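Local structure of WGR domain-containing protein (Bacteroides fragilis, 2RA8) at residues 8-13 and 143-148; 154-159 and 199-204; 163-168 and 190-195; 208-213 and 239-244; 226-229 and 234-237. The protein is of unknown function but joins an N-terminal WGR domain to a long parallel sheet of leucine-rich-repeat type. One frame throughout, in Å; residues are numbered along the deposited sequence.

Interaction 1: 8-13 and 143-148; sequences QDFKSQ and GLFWGD
Phe-10 rests one face of its ring on Phe-145 and brings the rim of that ring up to the backbone of Gly-143 and Leu-144. Its CB meets the Phe-145 ring obliquely. From there CG turns anti to the carbonyl carbon (chi1 -76°), which carries the ring out of its loop and onto the strand. CG and CD1 of Phe-10 lie 4.0 and 3.9 Å from Phe-145 CB. The Phe-145 methylene sits almost exactly above the centre of the Phe-10 ring, 3.8 Å from its centroid, in a CH-pi contact. Farther out, the edge of the ring meets the peptide joining Gly-143 to Leu-144: Phe-10 CE1 is 3.5 Å from Gly-143 C, and Phe-10 CZ is 3.5 Å from Leu-144 N. Glycine suits this place because the ring edge can come right up to the main chain. The ring planes of Phe-10 and Phe-145 are oblique, inclined at 48°. Asp-9 OD1 shapes the loop presenting Phe-10: the bond from Lys-11 N makes an Asx turn, and that from Ser-12 N, almost straight, extends it to an Asx motif. The loop connects strands 3-8 and 13-21 of the antiparallel WGR sheet. From it Phe-10 reaches strand 143-146 of the parallel sheet and also touches Gln-111 and Thr-113 on strand 111-114, while Phe-145 makes a cation-pi contact with Lys-178 of strand 176-180 and Trp-146 packs on helix 125-132.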
# COMPACT_ATOMS: atom_id res chain seq x y z
N GLN A 8 14.39 13.22 -0.06
CA GLN A 8 14.58 12.89 1.36
C GLN A 8 13.42 13.22 2.28
O GLN A 8 12.97 14.36 2.34
CB GLN A 8 15.80 13.63 1.92
CG GLN A 8 17.16 13.12 1.51
CD GLN A 8 18.26 14.00 2.05
OE1 GLN A 8 18.35 15.18 1.70
NE2 GLN A 8 19.11 13.45 2.92
N ASP A 9 12.92 12.21 2.99
CA ASP A 9 11.88 12.41 3.98
C ASP A 9 12.11 11.39 5.07
O ASP A 9 13.18 10.77 5.11
CB ASP A 9 10.45 12.35 3.37
CG ASP A 9 10.06 10.97 2.88
OD1 ASP A 9 10.84 10.01 3.00
OD2 ASP A 9 8.93 10.85 2.36
N PHE A 10 11.15 11.21 5.98
CA PHE A 10 11.33 10.24 7.06
C PHE A 10 11.66 8.83 6.58
O PHE A 10 12.40 8.10 7.24
CB PHE A 10 10.06 10.16 7.95
CG PHE A 10 9.88 11.33 8.89
CD1 PHE A 10 10.80 11.58 9.91
CD2 PHE A 10 8.75 12.14 8.80
CE1 PHE A 10 10.60 12.62 10.82
CE2 PHE A 10 8.54 13.18 9.71
CZ PHE A 10 9.47 13.42 10.72
N LYS A 11 11.14 8.45 5.42
CA LYS A 11 11.35 7.09 4.90
C LYS A 11 12.32 6.93 3.75
O LYS A 11 13.00 5.91 3.66
CB LYS A 11 10.01 6.47 4.54
N SER A 12 12.39 7.91 2.85
CA SER A 12 13.28 7.83 1.69
C SER A 12 14.48 8.73 1.77
O SER A 12 14.37 9.90 2.10
CB SER A 12 12.53 8.16 0.40
OG SER A 12 11.45 7.26 0.20
N GLN A 13 15.63 8.17 1.43
CA GLN A 13 16.89 8.91 1.42
C GLN A 13 17.55 8.38 0.16
O GLN A 13 18.39 7.48 0.21
CB GLN A 13 17.73 8.55 2.66
CG GLN A 13 17.07 8.95 3.99
CD GLN A 13 17.13 10.46 4.24
OE1 GLN A 13 16.13 11.09 4.60
NE2 GLN A 13 18.31 11.04 4.05
N GLY A 143 13.62 16.26 12.95
CA GLY A 143 12.36 15.64 12.59
C GLY A 143 12.10 14.41 13.43
O GLY A 143 13.00 13.63 13.69
N LEU A 144 10.85 14.25 13.87
CA LEU A 144 10.46 13.11 14.68
C LEU A 144 9.12 12.55 14.24
O LEU A 144 8.13 13.27 14.18
CB LEU A 144 10.35 13.52 16.16
CG LEU A 144 9.71 12.49 17.11
CD1 LEU A 144 10.55 11.21 17.13
CD2 LEU A 144 9.59 13.08 18.52
N PHE A 145 9.10 11.26 13.93
CA PHE A 145 7.87 10.58 13.53
C PHE A 145 7.71 9.55 14.60
O PHE A 145 8.37 8.51 14.58
CB PHE A 145 8.04 9.90 12.15
CG PHE A 145 6.81 9.15 11.66
CD1 PHE A 145 5.61 9.17 12.36
CD2 PHE A 145 6.88 8.41 10.49
CE1 PHE A 145 4.49 8.46 11.89
CE2 PHE A 145 5.77 7.70 10.01
CZ PHE A 145 4.58 7.73 10.71
N TRP A 146 6.84 9.85 15.55
CA TRP A 146 6.58 9.00 16.71
C TRP A 146 5.36 8.11 16.55
O TRP A 146 4.24 8.61 16.41
CB TRP A 146 6.39 9.90 17.95
CG TRP A 146 6.31 9.16 19.25
CD1 TRP A 146 5.23 8.48 19.74
CD2 TRP A 146 7.36 9.00 20.21
NE1 TRP A 146 5.54 7.90 20.95
CE2 TRP A 146 6.84 8.20 21.26
CE3 TRP A 146 8.68 9.44 20.28
CZ2 TRP A 146 7.61 7.85 22.37
CZ3 TRP A 146 9.45 9.09 21.39
CH2 TRP A 146 8.91 8.30 22.43
N GLY A 147 5.57 6.80 16.56
CA GLY A 147 4.45 5.87 16.43
C GLY A 147 4.18 5.30 15.04
O GLY A 147 3.03 5.06 14.68
N ASP A 148 5.23 5.08 14.26
CA ASP A 148 5.05 4.54 12.92
C ASP A 148 4.77 3.06 13.03
O ASP A 148 5.62 2.22 12.73
CB ASP A 148 6.29 4.81 12.08
CG ASP A 148 6.12 4.40 10.62
OD1 ASP A 148 4.97 4.35 10.14
OD2 ASP A 148 7.14 4.14 9.96

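Interaction 2: 154-159 and 199-204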
# COMPACT_ATOMS: atom_id res chain seq x y z
N GLN A 154 -0.51 -3.54 14.75
CA GLN A 154 -1.58 -3.26 15.69
C GLN A 154 -2.34 -2.04 15.19
O GLN A 154 -1.74 -1.07 14.73
CB GLN A 154 -1.01 -3.05 17.12
CG GLN A 154 -1.11 -1.65 17.70
CD GLN A 154 -0.37 -1.50 19.03
OE1 GLN A 154 0.22 -0.44 19.30
NE2 GLN A 154 -0.41 -2.54 19.86
N GLU A 155 -3.66 -2.10 15.24
CA GLU A 155 -4.50 -1.00 14.77
C GLU A 155 -4.22 0.28 15.50
O GLU A 155 -3.87 0.28 16.68
CB GLU A 155 -5.98 -1.34 14.91
CG GLU A 155 -6.47 -2.44 14.00
CD GLU A 155 -7.97 -2.41 13.84
OE1 GLU A 155 -8.65 -3.33 14.33
OE2 GLU A 155 -8.47 -1.44 13.22
N ILE A 156 -4.39 1.39 14.79
CA ILE A 156 -4.12 2.71 15.35
C ILE A 156 -4.78 2.95 16.69
O ILE A 156 -4.20 3.60 17.57
CB ILE A 156 -4.51 3.81 14.32
CG1 ILE A 156 -3.84 5.14 14.69
CG2 ILE A 156 -6.02 3.95 14.25
CD1 ILE A 156 -3.89 6.17 13.59
N SER A 157 -5.98 2.41 16.89
CA SER A 157 -6.69 2.61 18.15
C SER A 157 -6.10 1.86 19.31
O SER A 157 -6.55 2.01 20.44
CB SER A 157 -8.18 2.24 18.00
OG SER A 157 -8.34 0.90 17.55
N TRP A 158 -5.07 1.05 19.05
CA TRP A 158 -4.42 0.28 20.10
C TRP A 158 -3.05 0.79 20.46
O TRP A 158 -2.37 0.24 21.32
CB TRP A 158 -4.33 -1.20 19.70
CG TRP A 158 -5.67 -1.87 19.59
CD1 TRP A 158 -6.47 -1.94 18.49
CD2 TRP A 158 -6.39 -2.49 20.66
NE1 TRP A 158 -7.66 -2.57 18.80
CE2 TRP A 158 -7.63 -2.91 20.13
CE3 TRP A 158 -6.11 -2.72 22.01
CZ2 TRP A 158 -8.59 -3.56 20.91
CZ3 TRP A 158 -7.07 -3.36 22.79
CH2 TRP A 158 -8.29 -3.77 22.23
N ILE A 159 -2.62 1.86 19.80
CA ILE A 159 -1.32 2.44 20.08
C ILE A 159 -1.39 3.14 21.41
O ILE A 159 -2.24 4.01 21.61
CB ILE A 159 -0.91 3.44 18.97
CG1 ILE A 159 -0.92 2.72 17.62
CG2 ILE A 159 0.48 4.00 19.24
CD1 ILE A 159 -0.62 3.64 16.44
N GLU A 199 1.72 17.15 12.55
CA GLU A 199 0.67 16.30 12.01
C GLU A 199 0.41 15.18 12.97
O GLU A 199 1.33 14.50 13.41
CB GLU A 199 1.08 15.70 10.65
CG GLU A 199 0.18 14.53 10.20
CD GLU A 199 0.43 14.12 8.74
OE1 GLU A 199 1.60 14.17 8.30
OE2 GLU A 199 -0.53 13.74 8.05
N ILE A 200 -0.86 15.00 13.31
CA ILE A 200 -1.23 13.94 14.23
C ILE A 200 -2.23 13.03 13.55
O ILE A 200 -3.28 13.48 13.10
CB ILE A 200 -1.80 14.52 15.54
CG1 ILE A 200 -0.77 15.45 16.20
CG2 ILE A 200 -2.18 13.39 16.48
CD1 ILE A 200 -1.25 16.12 17.48
N ILE A 201 -1.88 11.76 13.46
CA ILE A 201 -2.73 10.74 12.84
C ILE A 201 -3.41 10.00 13.96
O ILE A 201 -2.75 9.45 14.85
CB ILE A 201 -1.87 9.77 12.00
CG1 ILE A 201 -1.13 10.57 10.92
CG2 ILE A 201 -2.74 8.71 11.33
CD1 ILE A 201 0.03 9.81 10.28
N SER A 202 -4.71 9.87 13.90
CA SER A 202 -5.49 9.36 15.03
C SER A 202 -6.67 8.61 14.49
O SER A 202 -7.28 9.04 13.45
CB SER A 202 -6.02 10.53 15.82
OG SER A 202 -6.68 10.15 16.98
N GLY A 203 -7.12 7.60 15.26
CA GLY A 203 -8.45 6.94 14.97
C GLY A 203 -9.59 7.61 15.75
O GLY A 203 -10.75 7.37 15.51
N GLY A 204 -9.27 8.54 16.62
CA GLY A 204 -10.28 9.35 17.20
C GLY A 204 -9.55 10.37 18.07
O GLY A 204 -9.06 10.06 19.14
O HOH W 1 -5.63 6.59 17.56
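Ile-156 and Ile-201 set their side chains at about a right angle, so that one methyl of each does the touching: Ile-156 CD1 comes to 3.6 Å from Ile-201 CG2. The longer arm of Ile-156 has CG1 anti to the backbone N (chi1 -163°), and its extended end runs to the strand, passing on to the main chain, where CD1 is 3.8 Å from Ser-202 N. The other branch lies over Gly-203, with Ile-156 CG2 3.9 Å from Gly-203 CA. Glycine suits this spot, since it offers bare backbone for the branched isoleucine to lie against. The contact joins the 3-10 turn 156-158, in the loop after strand 143-146, to the C-terminal end of strand 197-201, a member of the parallel sheet whose consecutive neighbours are laid down one after another, as in leucine-rich-repeat folds. A water bridges the two backbones: it accepts from Gly-203 N at 2.9 Å and donates a weak bond to Ile-156 O. Beyond the strand the chain bends in an ST turn, in which Gly-204 N donates to Ser-202 OG at 3.1 Å. That hydroxyl also bonds to Thr-182, and Ile-156 packs on Lys-180 of strand 176-180.

Interaction 3: 163-168 and 190-195; sequences DLSPVL and KPRPNL
Ser-165 and Leu-168, on the first turn of helix 165-169, receive the long side chains of Lys-190 and Arg-192, from the loop between strands 176-180 and 197-201; successive connections of the parallel sheet are thereby packed together. Before them comes Asp-163, whose OD1 takes the N-H of Ser-165 from well above the carboxylate plane, a bond of 3.1 Å that caps the start of the helix. Ser-165 has its OG anti to the backbone N (chi1 -177°), where the two basic chains arrive. Lys-190 NZ donates to Ser-165 OG over 3.1 Å, and Arg-192 NH1 stands 2.9 Å from the same OG, near the guanidinium plane. A small hydroxyl suits a place shared by two such bulky ends. One turn on, Leu-168 lays its CB over a face of the guanidinium, 3.7 Å from Arg-192 NH2; the two side chains cross at about a right angle, and Leu-168 CD1 reaches 3.9 Å from Arg-192 NE. Lys-190 CB lies over the opposite face. Lys-190 NZ and Arg-192 NH2 form salt bridges with different oxygens of Asp-169, and Arg-192 NH1 also donates to Ile-187 O. The two cations, of which Arg-192 is buried, are thus probably stabilised by the shared carboxylate of Asp-169, with Ser-165 adding a neutral polar contact.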
# COMPACT_ATOMS: atom_id res chain seq x y z
N ASP A 163 2.76 10.95 27.84
CA ASP A 163 2.94 12.39 27.73
C ASP A 163 4.26 12.58 27.00
O ASP A 163 5.31 12.20 27.50
CB ASP A 163 3.01 13.01 29.12
CG ASP A 163 3.39 14.47 29.09
OD1 ASP A 163 3.14 15.15 28.07
OD2 ASP A 163 3.93 14.95 30.11
N LEU A 164 4.21 13.16 25.80
CA LEU A 164 5.45 13.36 25.05
C LEU A 164 6.04 14.75 25.22
O LEU A 164 7.03 15.09 24.58
CB LEU A 164 5.24 13.10 23.55
CG LEU A 164 4.87 11.67 23.09
CD1 LEU A 164 4.86 11.64 21.55
CD2 LEU A 164 5.89 10.67 23.62
N SER A 165 5.44 15.57 26.08
CA SER A 165 5.99 16.91 26.27
C SER A 165 7.44 16.89 26.69
O SER A 165 8.24 17.73 26.27
CB SER A 165 5.17 17.70 27.29
OG SER A 165 5.66 19.03 27.41
N PRO A 166 7.83 15.92 27.54
CA PRO A 166 9.24 15.89 27.96
C PRO A 166 10.17 15.51 26.83
O PRO A 166 11.34 15.93 26.81
CB PRO A 166 9.25 14.87 29.09
CG PRO A 166 7.89 15.02 29.68
CD PRO A 166 7.01 15.09 28.45
N VAL A 167 9.67 14.70 25.90
CA VAL A 167 10.47 14.27 24.76
C VAL A 167 10.66 15.43 23.82
O VAL A 167 11.75 15.65 23.31
CB VAL A 167 9.78 13.10 24.01
CG1 VAL A 167 10.51 12.79 22.71
CG2 VAL A 167 9.77 11.86 24.90
N LEU A 168 9.60 16.20 23.60
CA LEU A 168 9.69 17.36 22.73
C LEU A 168 10.61 18.39 23.37
O LEU A 168 11.31 19.12 22.66
CB LEU A 168 8.30 17.96 22.48
CG LEU A 168 7.27 17.01 21.83
CD1 LEU A 168 5.96 17.75 21.65
CD2 LEU A 168 7.78 16.51 20.48
N LYS A 190 3.07 24.42 26.04
CA LYS A 190 4.26 25.24 26.17
C LYS A 190 4.55 25.96 24.89
O LYS A 190 4.01 25.62 23.83
CB LYS A 190 5.47 24.36 26.52
CG LYS A 190 5.30 23.56 27.81
CD LYS A 190 6.38 22.50 27.98
CE LYS A 190 6.22 21.80 29.33
NZ LYS A 190 7.15 20.65 29.53
N PRO A 191 5.37 27.01 24.96
CA PRO A 191 5.64 27.68 23.70
C PRO A 191 6.65 26.84 22.96
O PRO A 191 7.62 26.36 23.54
CB PRO A 191 6.19 29.04 24.13
CG PRO A 191 6.77 28.78 25.49
CD PRO A 191 5.78 27.84 26.11
N ARG A 192 6.39 26.60 21.67
CA ARG A 192 7.30 25.80 20.86
C ARG A 192 7.51 26.46 19.54
O ARG A 192 7.02 26.00 18.51
CB ARG A 192 6.75 24.39 20.65
CG ARG A 192 6.62 23.60 21.94
CD ARG A 192 6.21 22.18 21.64
NE ARG A 192 5.78 21.46 22.83
CZ ARG A 192 6.58 21.10 23.82
NH1 ARG A 192 6.08 20.45 24.86
NH2 ARG A 192 7.88 21.39 23.77
N PRO A 193 8.25 27.57 19.55
CA PRO A 193 8.51 28.29 18.30
C PRO A 193 9.38 27.50 17.34
O PRO A 193 9.53 27.89 16.18
CB PRO A 193 9.19 29.58 18.78
CG PRO A 193 9.93 29.13 20.01
CD PRO A 193 8.90 28.25 20.69
N ASN A 194 9.94 26.39 17.81
CA ASN A 194 10.79 25.58 16.94
C ASN A 194 10.02 24.79 15.91
O ASN A 194 10.51 24.56 14.80
CB ASN A 194 11.66 24.61 17.78
CG ASN A 194 10.84 23.68 18.66
OD1 ASN A 194 10.92 22.45 18.54
ND2 ASN A 194 10.05 24.25 19.56
N LEU A 195 8.79 24.39 16.26
CA LEU A 195 7.96 23.58 15.34
C LEU A 195 7.43 24.29 14.11
O LEU A 195 6.80 25.35 14.20
CB LEU A 195 6.76 22.99 16.11
CG LEU A 195 6.92 21.78 17.04
CD1 LEU A 195 7.91 22.10 18.13
CD2 LEU A 195 5.57 21.42 17.66

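Interaction 4: 208-213 and 239-244; sequences SVVEDI and MNVFRP
Val-210 divides its two methyls between two neighbours, Val-241 and Phe-242. CG1 goes to the valine: the two side chains reach for each other tip to tip, with Val-210 CG1 3.5 Å from Val-241 CG2. The other methyl goes to the aromatic ring, Val-210 CG2 lying 3.7 Å from Phe-242 CE1 in an oblique approach, and the two side chains cross at about a right angle. Beta-branched valine suits this place because its two methyls diverge from one carbon and can serve two partners at once. Val-241 in turn holds the phenyl ring from its own side, CG1 standing 3.7 Å above the plane over the centre of the Phe-242 ring. Val-241 CG1 sits between the backbone N and the carbonyl carbon (chi1 63°), leaving CG2 anti to the N and facing the helix. In the fold, helix 207-215 connects strand 197-201 to strand 223-227, and residues 239-244 belong to the next connection, from 223-227 to 256-260. Two successive crossovers of the parallel sheet therefore meet here, as in leucine-rich-repeat proteins. Residues 239-242 have helical backbone angles and run into a 3-10 turn, and Phe-242 N bonds to Met-239 O at 3.3 Å. Leu-205 lies against both Val-210 and Phe-242, and Val-228 adds a further apolar neighbour to the ring. Farther out, Asp-212 OD2 accepts from Ile-187 N and bonds to Ser-186 OG, tying the helix to the loop between strands 176-180 and 197-201, while Arg-243 forms a salt bridge with Glu-270 of helix 265-274.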
# COMPACT_ATOMS: atom_id res chain seq x y z
N SER A 208 -8.20 16.41 24.66
CA SER A 208 -6.98 16.74 25.39
C SER A 208 -5.88 17.13 24.45
O SER A 208 -5.11 18.05 24.73
CB SER A 208 -6.54 15.55 26.25
OG SER A 208 -6.55 14.35 25.51
N VAL A 209 -5.79 16.45 23.32
CA VAL A 209 -4.77 16.76 22.33
C VAL A 209 -4.98 18.14 21.74
O VAL A 209 -4.04 18.94 21.64
CB VAL A 209 -4.77 15.72 21.19
CG1 VAL A 209 -3.77 16.10 20.12
CG2 VAL A 209 -4.45 14.33 21.76
N VAL A 210 -6.22 18.44 21.36
CA VAL A 210 -6.52 19.75 20.79
C VAL A 210 -6.22 20.85 21.80
O VAL A 210 -5.71 21.92 21.44
CB VAL A 210 -8.00 19.85 20.36
CG1 VAL A 210 -8.27 21.23 19.78
CG2 VAL A 210 -8.32 18.78 19.33
N GLU A 211 -6.52 20.59 23.07
CA GLU A 211 -6.28 21.57 24.12
C GLU A 211 -4.80 21.82 24.32
O GLU A 211 -4.39 22.93 24.67
CB GLU A 211 -6.94 21.13 25.43
CG GLU A 211 -8.46 21.10 25.32
CD GLU A 211 -9.14 20.82 26.64
OE1 GLU A 211 -9.11 21.69 27.53
OE2 GLU A 211 -9.71 19.71 26.79
N ASP A 212 -3.99 20.79 24.12
CA ASP A 212 -2.55 20.96 24.24
C ASP A 212 -2.10 21.91 23.16
O ASP A 212 -1.31 22.82 23.40
CB ASP A 212 -1.81 19.62 24.08
CG ASP A 212 -1.92 18.75 25.31
OD1 ASP A 212 -2.15 19.30 26.41
OD2 ASP A 212 -1.75 17.51 25.19
N ILE A 213 -2.63 21.74 21.95
CA ILE A 213 -2.27 22.62 20.85
C ILE A 213 -2.72 24.04 21.13
O ILE A 213 -1.92 24.98 21.02
CB ILE A 213 -2.90 22.12 19.53
CG1 ILE A 213 -2.42 20.69 19.26
CG2 ILE A 213 -2.52 23.04 18.39
CD1 ILE A 213 -3.16 19.99 18.15
N MSE A 239 -17.25 18.90 17.21
CA MSE A 239 -16.40 19.48 16.18
C MSE A 239 -16.03 20.93 16.41
O MSE A 239 -15.09 21.43 15.79
CB MSE A 239 -17.09 19.35 14.83
CG MSE A 239 -17.18 17.92 14.30
SE MSE A 239 -15.45 17.26 13.72
CE MSE A 239 -15.27 18.22 12.04
N ASN A 240 -16.75 21.61 17.30
CA ASN A 240 -16.48 23.03 17.55
C ASN A 240 -15.16 23.27 18.23
O ASN A 240 -14.68 24.41 18.29
CB ASN A 240 -17.61 23.65 18.38
CG ASN A 240 -18.89 23.85 17.58
OD1 ASN A 240 -18.86 24.39 16.47
ND2 ASN A 240 -20.01 23.43 18.13
N VAL A 241 -14.55 22.20 18.71
CA VAL A 241 -13.27 22.28 19.40
C VAL A 241 -12.17 22.75 18.47
O VAL A 241 -11.25 23.45 18.88
CB VAL A 241 -12.90 20.89 19.99
CG1 VAL A 241 -12.72 19.89 18.87
CG2 VAL A 241 -11.64 21.00 20.83
N PHE A 242 -12.28 22.37 17.20
CA PHE A 242 -11.28 22.74 16.21
C PHE A 242 -11.36 24.19 15.75
O PHE A 242 -10.35 24.79 15.36
CB PHE A 242 -11.41 21.82 14.98
CG PHE A 242 -11.23 20.36 15.30
CD1 PHE A 242 -10.00 19.88 15.73
CD2 PHE A 242 -12.28 19.47 15.14
CE1 PHE A 242 -9.83 18.52 16.01
CE2 PHE A 242 -12.11 18.13 15.42
CZ PHE A 242 -10.89 17.65 15.85
N ARG A 243 -12.55 24.77 15.84
CA ARG A 243 -12.76 26.13 15.38
C ARG A 243 -11.73 27.17 15.80
O ARG A 243 -11.27 27.94 14.97
CB ARG A 243 -14.18 26.60 15.77
CG ARG A 243 -15.30 25.87 15.00
CD ARG A 243 -16.69 26.46 15.28
NE ARG A 243 -17.42 26.75 14.05
CZ ARG A 243 -18.20 25.89 13.40
NH1 ARG A 243 -18.38 24.66 13.88
NH2 ARG A 243 -18.80 26.25 12.28
N PRO A 244 -11.36 27.22 17.09
CA PRO A 244 -10.36 28.23 17.49
C PRO A 244 -9.02 28.13 16.78
O PRO A 244 -8.24 29.09 16.79
CB PRO A 244 -10.25 28.02 18.99
CG PRO A 244 -11.63 27.57 19.37
CD PRO A 244 -11.96 26.58 18.27

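Interaction 5: 226-229 and 234-237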
# COMPACT_ATOMS: atom_id res chain seq x y z
N LEU A 226 -4.49 17.44 11.41
CA LEU A 226 -5.05 16.65 12.50
C LEU A 226 -6.11 15.71 11.99
O LEU A 226 -7.04 16.13 11.31
CB LEU A 226 -5.69 17.55 13.56
CG LEU A 226 -4.82 18.61 14.26
CD1 LEU A 226 -5.71 19.48 15.15
CD2 LEU A 226 -3.73 17.93 15.08
N TYR A 227 -5.96 14.43 12.31
CA TYR A 227 -6.96 13.43 11.93
C TYR A 227 -8.01 13.41 13.03
O TYR A 227 -7.68 13.22 14.21
CB TYR A 227 -6.32 12.03 11.81
CG TYR A 227 -5.58 11.79 10.51
CD1 TYR A 227 -4.55 12.64 10.09
CD2 TYR A 227 -5.92 10.71 9.69
CE1 TYR A 227 -3.89 12.43 8.88
CE2 TYR A 227 -5.27 10.49 8.48
CZ TYR A 227 -4.26 11.35 8.09
OH TYR A 227 -3.64 11.15 6.88
N VAL A 228 -9.27 13.63 12.66
CA VAL A 228 -10.36 13.65 13.64
C VAL A 228 -10.72 12.27 14.14
O VAL A 228 -10.85 12.04 15.34
CB VAL A 228 -11.63 14.29 13.05
CG1 VAL A 228 -12.74 14.33 14.10
CG2 VAL A 228 -11.32 15.70 12.55
N GLY A 229 -10.90 11.34 13.21
CA GLY A 229 -11.25 9.99 13.60
C GLY A 229 -12.69 9.93 14.09
O GLY A 229 -13.44 10.88 13.92
N GLY A 234 -11.95 7.40 20.28
CA GLY A 234 -11.27 8.54 20.85
C GLY A 234 -11.88 9.91 20.65
O GLY A 234 -11.79 10.75 21.55
N PHE A 235 -12.49 10.17 19.49
CA PHE A 235 -13.08 11.48 19.26
C PHE A 235 -14.26 11.67 20.17
O PHE A 235 -15.05 10.75 20.37
CB PHE A 235 -13.52 11.65 17.80
CG PHE A 235 -14.04 13.03 17.47
CD1 PHE A 235 -13.29 14.16 17.80
CD2 PHE A 235 -15.26 13.20 16.84
CE1 PHE A 235 -13.76 15.43 17.50
CE2 PHE A 235 -15.73 14.47 16.53
CZ PHE A 235 -14.98 15.58 16.87
N ASP A 236 -14.38 12.86 20.74
CA ASP A 236 -15.46 13.13 21.68
C ASP A 236 -16.74 13.63 21.05
O ASP A 236 -17.70 13.94 21.76
CB ASP A 236 -14.98 14.09 22.77
CG ASP A 236 -13.83 13.50 23.58
OD1 ASP A 236 -13.93 12.32 23.98
OD2 ASP A 236 -12.82 14.21 23.81
N GLY A 237 -16.78 13.72 19.73
CA GLY A 237 -17.99 14.15 19.04
C GLY A 237 -18.26 15.63 18.81
O GLY A 237 -19.10 15.97 17.99
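A buried CH-pi contact between Val-228 and Phe-235 closes a short loop at the C-terminal end of strand 223-227, in the parallel sheet. Val-228 CG1 points into the middle of the ring, 3.5 Å from the centroid of Phe-235 and only 4° off its normal. All six ring carbons lie at nearly the same range from that methyl: Val-228 CG1 is 3.7 Å from Phe-235 CE1 and 3.9 Å from Phe-235 CD2. With CG anti to the backbone N (chi1 -175°), the Phe-235 ring is directed at Val-228; the nearly equal distances follow from the methyl's central position. Phe-235 CB meanwhile rests on the main chain, 3.7 Å from Val-228 O and 4.0 Å from Gly-229 O. The opposite face of the ring is approached by the loop itself, where Gly-237 N stands 3.3 Å above the plane toward the rim. Gly-229 has a positive phi, as do Gly-234 and Gly-237, and glycine is the residue type that adopts such angles readily, which lets the chain turn tightly round the aromatic group. Val-228 is held in place by backbone bonds to Leu-205 and Val-260, and Asp-236 bonds to Asp-207 N. No hydrogen bond links the two segments, so their mutual attachment rests on dispersion and on the weak attraction of a methyl C-H for an aromatic face, a chemistry fitted to a buried place.

Along the chain interaction 1 comes first and joins the WGR part to the parallel sheet; interaction 2 follows and brackets interaction 3, and interaction 4 likewise brackets interaction 5. Interactions 1, 2 and 5 lie at the sheet, on strands 143-146, 197-201 and 223-227, the last two being neighbours, while 3 and 4 join its helical connections to neighbouring loops. Interactions 2 and 5 have centres about 10 Å apart and touch through Ile-200 and Tyr-227. Interaction 5 also meets interaction 4, Phe-235 lying against Phe-242, again with centres about 10 Å apart. Interaction 3 packs on interaction 1 through Trp-146, about 18 Å between centres. Gly-147 on Ile-159 links interactions 1 and 2, and Ile-200 on Val-209 links 2 and 4.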